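Side-chain contact in putative uncharacterized protein PH0300 (Pyrococcus horikoshii, PDB 3VRH), which catalyses the ATP-dependent 2-thiolation of a 5-methyluridine in the T loop of tRNA, a modification that stabilises tRNAs of thermophiles against heat: residues A[57-62]-A[154-159]. Residues are numbered along the deposited sequence; the frame is centred on the assembly and turned at random.
Sequences GKDSAV and GHNLDD. With BCN (bicine), chain D.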
# COMPACT_ATOMS: atom_id res chain seq x y z
N GLY A 57 10.43 10.01 23.88
CA GLY A 57 10.05 8.70 23.34
C GLY A 57 11.26 7.79 23.18
O GLY A 57 12.41 8.24 23.25
N LYS A 58 11.02 6.50 22.98
CA LYS A 58 12.13 5.54 22.91
C LYS A 58 13.04 5.75 21.69
O LYS A 58 14.24 5.46 21.76
CB LYS A 58 11.60 4.10 22.88
CG LYS A 58 10.85 3.77 21.56
CD LYS A 58 10.23 2.39 21.53
CE LYS A 58 9.61 2.09 20.17
NZ LYS A 58 8.52 3.06 19.79
N ASP A 59 12.47 6.22 20.59
CA ASP A 59 13.16 6.19 19.30
C ASP A 59 14.25 7.25 19.20
O ASP A 59 15.38 6.96 18.82
CB ASP A 59 12.15 6.31 18.16
CG ASP A 59 11.05 5.24 18.25
OD1 ASP A 59 11.37 4.06 17.99
OD2 ASP A 59 9.91 5.55 18.63
N SER A 60 13.90 8.49 19.54
CA SER A 60 14.88 9.54 19.59
C SER A 60 15.88 9.30 20.72
O SER A 60 17.05 9.65 20.61
CB SER A 60 14.19 10.90 19.73
OG SER A 60 13.26 10.90 20.80
N ALA A 61 15.43 8.68 21.81
CA ALA A 61 16.33 8.37 22.92
C ALA A 61 17.42 7.39 22.52
O ALA A 61 18.59 7.58 22.84
CB ALA A 61 15.56 7.82 24.11
N VAL A 62 17.02 6.31 21.84
CA VAL A 62 17.96 5.28 21.42
C VAL A 62 18.88 5.87 20.34
O VAL A 62 20.07 5.54 20.26
CB VAL A 62 17.19 4.01 20.92
CG1 VAL A 62 18.09 3.10 20.07
CG2 VAL A 62 16.61 3.24 22.11
N GLY A 154 14.63 9.54 14.95
CA GLY A 154 14.58 8.17 15.43
C GLY A 154 13.69 7.21 14.65
O GLY A 154 13.48 6.07 15.06
N HIS A 155 13.18 7.66 13.51
CA HIS A 155 12.38 6.82 12.61
C HIS A 155 13.07 5.51 12.30
O HIS A 155 14.20 5.49 11.81
CB HIS A 155 12.11 7.55 11.30
CG HIS A 155 11.36 8.84 11.46
ND1 HIS A 155 11.93 9.97 12.00
CD2 HIS A 155 10.09 9.18 11.12
CE1 HIS A 155 11.04 10.95 12.01
NE2 HIS A 155 9.92 10.50 11.48
N ASN A 156 12.40 4.42 12.60
CA ASN A 156 12.96 3.10 12.36
C ASN A 156 12.24 2.44 11.18
O ASN A 156 11.40 3.06 10.53
CB ASN A 156 12.88 2.25 13.65
CG ASN A 156 11.45 2.03 14.11
OD1 ASN A 156 10.58 1.62 13.33
ND2 ASN A 156 11.18 2.30 15.39
N LEU A 157 12.57 1.18 10.91
CA LEU A 157 12.03 0.51 9.72
C LEU A 157 10.50 0.50 9.73
O LEU A 157 9.87 0.78 8.70
CB LEU A 157 12.58 -0.92 9.60
CG LEU A 157 12.17 -1.68 8.35
CD1 LEU A 157 12.62 -0.95 7.08
CD2 LEU A 157 12.74 -3.08 8.38
N ASP A 158 9.92 0.19 10.89
CA ASP A 158 8.46 0.15 11.04
C ASP A 158 7.81 1.51 10.81
O ASP A 158 6.73 1.59 10.22
CB ASP A 158 8.06 -0.42 12.40
CG ASP A 158 8.51 -1.87 12.58
OD1 ASP A 158 9.63 -2.09 13.07
OD2 ASP A 158 7.75 -2.78 12.24
N ASP A 159 8.46 2.58 11.25
CA ASP A 159 7.97 3.92 10.94
C ASP A 159 7.95 4.21 9.45
O ASP A 159 6.93 4.67 8.93
CB ASP A 159 8.80 4.98 11.66
CG ASP A 159 8.77 4.80 13.16
OD1 ASP A 159 7.65 4.57 13.66
OD2 ASP A 159 9.84 4.84 13.82
N1 BCN D . 11.25 10.80 16.65
C1 BCN D . 11.07 9.41 16.08
C2 BCN D . 9.72 9.13 15.53
O21 BCN D . 9.05 10.11 15.10
O22 BCN D . 9.25 7.97 15.53
C3 BCN D . 10.89 10.84 18.10
C4 BCN D . 10.84 9.51 18.89
O4 BCN D . 11.13 9.46 20.05
C5 BCN D . 12.64 11.22 16.49
C6 BCN D . 12.87 12.64 16.76
O6 BCN D . 13.87 13.18 16.39
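The carboxylate of Asp59 and the carboxamide of Asn156 meet with their planes 64° apart, so neither covers the other; only Asp59 OD1 and Asn156 ND2 approach closely, at 3.1 Å in a weak, bent hydrogen bond. A third flat group, the His155 ring, has oxygen O21 of bicine over one face, displaced toward the rim. The setting is the nucleotide site of a PP-loop (HUP-type) domain: the PP-loop leading into helix 58-69 and the loop after strand 150-152 line one pocket, occupied here by bicine; Gly154 is among the residues that bind ATP. The two backbones come closest where Gly154 meets Ser60, at the first turn of helix 58-69; a CB on Gly154 would clash with Asp59 C and Ser60 N, and Gly154 O lies 3.4 Å from Asp59 CB.

Asp59 divides its carboxylate between two partners: OD1 faces Asn156, while OD2 takes the charged hydrogen bond of a salt bridge from Lys58 NZ, on the syn side, 20° out of the carboxylate plane. CG lies anti to the carbonyl carbon (chi1 -55°), from where OD1 meets the amide and OD2 turns to Lys58. With an alanine in place of Asp59, Lys58 NZ would probably keep Glu201 but lose this carboxylate, and Asn156 ND2 its weak bond. Asp59 OD1 and Asp159 OD2 stand 4.5 Å apart, and Asp159 OD1 has its own salt bridge to Lys232.

Asn156 and Asp159 form a capping box at the start of helix 157-169: Asn156 N reaches Asp159 OD2 almost straight, and Asp159 N returns a bond to Asn156 OD1 from above the carbonyl plane. At the opposing helix start, bicine O4 accepts from Ser60 N at 3.0 Å and donates to Ser60 OG at 2.7 Å.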